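Local coordinates for CRISPR protein (Archaeoglobus fulgidus, PDB 4MJK), which probably serves as a Cas5-family subunit of a type I-A CRISPR Cascade complex, helping to bind the crRNA, at residues A[59-71]-A[196-208]. Residues are numbered along the deposited sequence; the frame is centred on the assembly and turned at random.
Sequences ISELGENLLAIGW and WEFEVYLNPFEVK
F205 lies against the start of strand 66-73, its ring edge turned to L66 O and A68 N. With CG anti to its own carbonyl carbon, the phenyl group is directed at the strand: CD1 meets L66 O and, farther off, L66 CD2; F205 CE1 comes 3.5 Å from L67 O and is also the atom L66 CD2 packs on, while CZ reaches A68 CA. P204 CG sits over the centre of one ring face. P204 in turn touches L66 through CB and I69 through CG, the latter 3.9 Å from I69 CG2. An Asx turn, F205 N to N203 OD1, shapes the chain just ahead of the ring.

Next along, E206 can be followed outward along the face of helix 58-65 formed by S60, G63 and E64. E206 N donates to G63 O, 3.0 Å long and nearly straight (165°), although it comes from above the carbonyl plane. CB then rests on G63 C and E64 N, CG lies over G63 CA, and after a bend at chi2 (-123°) CD approaches S60 CA and CB. E206 OE2 ends 3.5 Å from S60 CB. The lack of a side chain at G63 permits this close approach. At the far end, W71 presents its ring edge to Y201, W71 CZ2 lying 3.5 Å from Y201 CE1, with the planes inclined at 67°; Y201 OH donates to E199 OE2, 2.6 Å away, which Y30 N also reaches.

R263, at the end of strand 258-263, hydrogen-bonds L66 O through NE and E206 O through NH2, and helix 33-46 packs on P204 through L37 and on I69 and Y201 through P33. The contact thus joins helix 58-65 and edge strand 66-73 of the six-stranded antiparallel sheet to strand 196-202, an outer strand of the three-stranded sheet, and the loop beyond it.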
loop_
_atom_site.group_PDB
_atom_site.type_symbol
_atom_site.label_atom_id
_atom_site.label_comp_id
_atom_site.label_asym_id
_atom_site.label_seq_id
_atom_site.Cartn_x
_atom_site.Cartn_y
_atom_site.Cartn_z
ATOM N N ILE A 59 14.247 23.223 -6.069
ATOM C CA ILE A 59 13.900 22.858 -4.705
ATOM C C ILE A 59 14.604 23.766 -3.697
ATOM O O ILE A 59 14.024 24.124 -2.673
ATOM C CB ILE A 59 14.194 21.387 -4.389
ATOM C CG1 ILE A 59 13.412 20.955 -3.149
ATOM C CG2 ILE A 59 15.673 21.169 -4.177
ATOM C CD1 ILE A 59 13.759 19.556 -2.669
ATOM N N SER A 60 15.843 24.149 -3.987
ATOM C CA SER A 60 16.545 25.066 -3.102
ATOM C C SER A 60 15.926 26.460 -3.184
ATOM O O SER A 60 15.920 27.195 -2.194
ATOM C CB SER A 60 18.052 25.098 -3.391
ATOM O OG SER A 60 18.347 25.875 -4.536
ATOM N N GLU A 61 15.388 26.815 -4.348
ATOM C CA GLU A 61 14.675 28.083 -4.497
ATOM C C GLU A 61 13.398 28.095 -3.649
ATOM O O GLU A 61 13.075 29.087 -3.006
ATOM C CB GLU A 61 14.303 28.333 -5.960
ATOM C CG GLU A 61 15.468 28.291 -6.937
ATOM C CD GLU A 61 15.061 28.688 -8.349
ATOM O OE1 GLU A 61 13.840 28.748 -8.628
ATOM O OE2 GLU A 61 15.965 28.944 -9.178
ATOM N N LEU A 62 12.665 26.987 -3.661
ATOM C CA LEU A 62 11.469 26.889 -2.842
ATOM C C LEU A 62 11.839 27.020 -1.369
ATOM O O LEU A 62 11.170 27.725 -0.615
ATOM C CB LEU A 62 10.760 25.561 -3.087
ATOM C CG LEU A 62 10.116 25.443 -4.463
ATOM C CD1 LEU A 62 9.658 24.005 -4.712
ATOM C CD2 LEU A 62 8.961 26.425 -4.580
ATOM N N GLY A 63 12.916 26.350 -0.976
ATOM C CA GLY A 63 13.339 26.329 0.408
ATOM C C GLY A 63 13.765 27.688 0.917
ATOM O O GLY A 63 13.594 27.999 2.094
ATOM N N GLU A 64 14.324 28.509 0.035
ATOM C CA GLU A 64 14.730 29.855 0.427
ATOM C C GLU A 64 13.518 30.753 0.670
ATOM O O GLU A 64 13.560 31.661 1.497
ATOM C CB GLU A 64 15.666 30.462 -0.629
ATOM C CG GLU A 64 17.047 29.816 -0.656
ATOM C CD GLU A 64 17.848 30.145 -1.912
ATOM O OE1 GLU A 64 17.302 30.798 -2.832
ATOM O OE2 GLU A 64 19.028 29.736 -1.981
ATOM N N ASN A 65 12.434 30.497 -0.045
ATOM C CA ASN A 65 11.234 31.310 0.117
ATOM C C ASN A 65 10.233 30.730 1.123
ATOM O O ASN A 65 9.217 31.354 1.433
ATOM C CB ASN A 65 10.551 31.533 -1.236
ATOM C CG ASN A 65 11.381 32.400 -2.173
ATOM O OD1 ASN A 65 11.758 31.971 -3.268
ATOM N ND2 ASN A 65 11.674 33.629 -1.741
ATOM N N LEU A 66 10.527 29.546 1.640
ATOM C CA LEU A 66 9.579 28.852 2.509
ATOM C C LEU A 66 9.607 29.393 3.934
ATOM O O LEU A 66 10.659 29.470 4.543
ATOM C CB LEU A 66 9.874 27.350 2.529
ATOM C CG LEU A 66 8.874 26.442 3.265
ATOM C CD1 LEU A 66 7.558 26.308 2.502
ATOM C CD2 LEU A 66 9.490 25.064 3.486
ATOM N N LEU A 67 8.442 29.748 4.465
ATOM C CA LEU A 67 8.331 30.166 5.856
ATOM C C LEU A 67 7.800 29.042 6.747
ATOM O O LEU A 67 8.150 28.964 7.923
ATOM C CB LEU A 67 7.408 31.374 5.964
ATOM C CG LEU A 67 7.980 32.608 5.258
ATOM C CD1 LEU A 67 7.027 33.792 5.399
ATOM C CD2 LEU A 67 9.378 32.933 5.793
ATOM N N ALA A 68 6.940 28.191 6.186
ATOM C CA ALA A 68 6.311 27.139 6.980
ATOM C C ALA A 68 5.883 25.983 6.110
ATOM O O ALA A 68 5.470 26.179 4.971
ATOM C CB ALA A 68 5.103 27.699 7.724
ATOM N N ILE A 69 5.964 24.770 6.656
ATOM C CA ILE A 69 5.346 23.619 6.020
ATOM C C ILE A 69 4.903 22.651 7.089
ATOM O O ILE A 69 5.721 22.164 7.868
ATOM C CB ILE A 69 6.281 22.919 5.013
ATOM C CG1 ILE A 69 5.594 21.661 4.449
ATOM C CG2 ILE A 69 7.611 22.568 5.655
ATOM C CD1 ILE A 69 6.337 21.040 3.252
ATOM N N GLY A 70 3.597 22.417 7.148
ATOM C CA GLY A 70 2.998 21.501 8.110
ATOM C C GLY A 70 1.950 20.661 7.404
ATOM O O GLY A 70 1.537 20.988 6.288
ATOM N N TRP A 71 1.508 19.585 8.044
ATOM C CA TRP A 71 0.559 18.685 7.419
ATOM C C TRP A 71 -0.191 17.929 8.492
ATOM O O TRP A 71 0.248 17.865 9.643
ATOM C CB TRP A 71 1.277 17.690 6.491
ATOM C CG TRP A 71 2.342 16.893 7.203
ATOM C CD1 TRP A 71 2.207 15.650 7.763
ATOM C CD2 TRP A 71 3.688 17.307 7.466
ATOM N NE1 TRP A 71 3.395 15.264 8.346
ATOM C CE2 TRP A 71 4.316 16.272 8.180
ATOM C CE3 TRP A 71 4.422 18.462 7.159
ATOM C CZ2 TRP A 71 5.645 16.338 8.577
ATOM C CZ3 TRP A 71 5.750 18.528 7.560
ATOM C CH2 TRP A 71 6.343 17.475 8.267
ATOM N N TRP A 196 0.525 12.708 19.292
ATOM C CA TRP A 196 1.544 13.554 18.715
ATOM C C TRP A 196 2.893 12.840 18.835
ATOM O O TRP A 196 3.466 12.726 19.927
ATOM C CB TRP A 196 1.580 14.899 19.422
ATOM C CG TRP A 196 0.392 15.733 19.063
ATOM C CD1 TRP A 196 -0.846 15.719 19.671
ATOM C CD2 TRP A 196 0.300 16.660 17.980
ATOM N NE1 TRP A 196 -1.680 16.615 19.046
ATOM C CE2 TRP A 196 -1.005 17.198 18.001
ATOM C CE3 TRP A 196 1.202 17.105 17.000
ATOM C CZ2 TRP A 196 -1.430 18.156 17.081
ATOM C CZ3 TRP A 196 0.783 18.054 16.096
ATOM C CH2 TRP A 196 -0.526 18.572 16.140
ATOM N N GLU A 197 3.394 12.360 17.709
ATOM C CA GLU A 197 4.661 11.658 17.684
ATOM C C GLU A 197 5.816 12.625 17.388
ATOM O O GLU A 197 5.596 13.829 17.269
ATOM C CB GLU A 197 4.601 10.534 16.653
ATOM C CG GLU A 197 4.296 9.181 17.271
ATOM C CD GLU A 197 5.535 8.532 17.867
ATOM O OE1 GLU A 197 5.439 7.360 18.294
ATOM O OE2 GLU A 197 6.606 9.189 17.906
ATOM N N PHE A 198 7.032 12.084 17.310
ATOM C CA PHE A 198 8.237 12.826 16.969
ATOM C C PHE A 198 8.809 12.208 15.696
ATOM O O PHE A 198 8.774 10.983 15.519
ATOM C CB PHE A 198 9.322 12.668 18.051
ATOM C CG PHE A 198 8.987 13.303 19.380
ATOM C CD1 PHE A 198 9.530 14.531 19.730
ATOM C CD2 PHE A 198 8.129 12.670 20.273
ATOM C CE1 PHE A 198 9.231 15.115 20.950
ATOM C CE2 PHE A 198 7.823 13.251 21.503
ATOM C CZ PHE A 198 8.379 14.470 21.837
ATOM N N GLU A 199 9.385 13.032 14.834
ATOM C CA GLU A 199 10.002 12.493 13.637
ATOM C C GLU A 199 11.086 13.453 13.173
ATOM O O GLU A 199 10.900 14.665 13.228
ATOM C CB GLU A 199 8.934 12.283 12.556
ATOM C CG GLU A 199 9.414 11.561 11.301
ATOM C CD GLU A 199 8.347 10.602 10.776
ATOM O OE1 GLU A 199 8.246 9.481 11.315
ATOM O OE2 GLU A 199 7.595 10.993 9.852
ATOM N N VAL A 200 12.232 12.923 12.754
ATOM C CA VAL A 200 13.342 13.777 12.310
ATOM C C VAL A 200 13.484 13.737 10.803
ATOM O O VAL A 200 13.606 12.651 10.220
ATOM C CB VAL A 200 14.691 13.366 12.948
ATOM C CG1 VAL A 200 15.817 14.275 12.438
ATOM C CG2 VAL A 200 14.581 13.414 14.476
ATOM N N TYR A 201 13.468 14.919 10.179
ATOM C CA TYR A 201 13.509 15.051 8.717
ATOM C C TYR A 201 14.714 15.875 8.281
ATOM O O TYR A 201 15.296 16.594 9.086
ATOM C CB TYR A 201 12.270 15.809 8.218
ATOM C CG TYR A 201 10.926 15.187 8.561
ATOM C CD1 TYR A 201 10.025 15.845 9.392
ATOM C CD2 TYR A 201 10.557 13.951 8.045
ATOM C CE1 TYR A 201 8.796 15.285 9.704
ATOM C CE2 TYR A 201 9.334 13.377 8.352
ATOM C CZ TYR A 201 8.451 14.052 9.182
ATOM O OH TYR A 201 7.225 13.492 9.500
ATOM N N LEU A 202 15.061 15.802 6.996
ATOM C CA LEU A 202 15.906 16.828 6.388
ATOM C C LEU A 202 15.234 18.208 6.494
ATOM O O LEU A 202 14.020 18.362 6.278
ATOM C CB LEU A 202 16.238 16.483 4.929
ATOM C CG LEU A 202 17.019 15.179 4.692
ATOM C CD1 LEU A 202 17.206 14.890 3.203
ATOM C CD2 LEU A 202 18.374 15.207 5.414
ATOM N N ASN A 203 16.027 19.214 6.848
ATOM C CA ASN A 203 15.514 20.562 7.054
ATOM C C ASN A 203 15.061 21.180 5.729
ATOM O O ASN A 203 15.844 21.274 4.786
ATOM C CB ASN A 203 16.602 21.409 7.741
ATOM C CG ASN A 203 16.142 22.811 8.082
ATOM O OD1 ASN A 203 14.980 23.161 7.921
ATOM N ND2 ASN A 203 17.069 23.624 8.571
ATOM N N PRO A 204 13.780 21.581 5.632
ATOM C CA PRO A 204 13.345 22.118 4.337
ATOM C C PRO A 204 13.639 23.612 4.200
ATOM O O PRO A 204 13.458 24.172 3.125
ATOM C CB PRO A 204 11.833 21.892 4.368
ATOM C CG PRO A 204 11.480 22.045 5.828
ATOM C CD PRO A 204 12.663 21.463 6.590
ATOM N N PHE A 205 14.060 24.249 5.284
ATOM C CA PHE A 205 14.272 25.691 5.282
ATOM C C PHE A 205 15.680 26.006 4.817
ATOM O O PHE A 205 16.654 25.478 5.353
ATOM C CB PHE A 205 14.020 26.273 6.667
ATOM C CG PHE A 205 12.637 26.034 7.167
ATOM C CD1 PHE A 205 11.547 26.597 6.518
ATOM C CD2 PHE A 205 12.413 25.236 8.267
ATOM C CE1 PHE A 205 10.261 26.368 6.960
ATOM C CE2 PHE A 205 11.124 24.998 8.710
ATOM C CZ PHE A 205 10.051 25.570 8.054
ATOM N N GLU A 206 15.779 26.837 3.792
ATOM C CA GLU A 206 17.075 27.279 3.297
ATOM C C GLU A 206 17.258 28.754 3.610
ATOM O O GLU A 206 16.284 29.501 3.724
ATOM C CB GLU A 206 17.189 27.040 1.787
ATOM C CG GLU A 206 16.941 25.595 1.361
ATOM C CD GLU A 206 18.103 24.993 0.577
ATOM O OE1 GLU A 206 19.217 25.560 0.630
ATOM O OE2 GLU A 206 17.899 23.950 -0.092
ATOM N N VAL A 207 18.508 29.177 3.749
ATOM C CA VAL A 207 18.805 30.589 3.940
ATOM C C VAL A 207 19.400 31.188 2.669
ATOM O O VAL A 207 20.233 30.565 2.015
ATOM C CB VAL A 207 19.778 30.809 5.111
ATOM C CG1 VAL A 207 20.184 32.278 5.197
ATOM C CG2 VAL A 207 19.149 30.337 6.421
ATOM N N LYS A 208 18.969 32.402 2.331
ATOM C CA LYS A 208 19.496 33.124 1.171
ATOM C C LYS A 208 21.009 32.963 1.027
ATOM O O LYS A 208 21.489 32.172 0.213
ATOM C CB LYS A 208 19.156 34.612 1.271
ATOM C CG LYS A 208 19.849 35.327 2.426
ATOM C CD LYS A 208 19.790 36.842 2.259
ATOM C CE LYS A 208 20.495 37.555 3.406
ATOM N NZ LYS A 208 21.946 37.218 3.477
#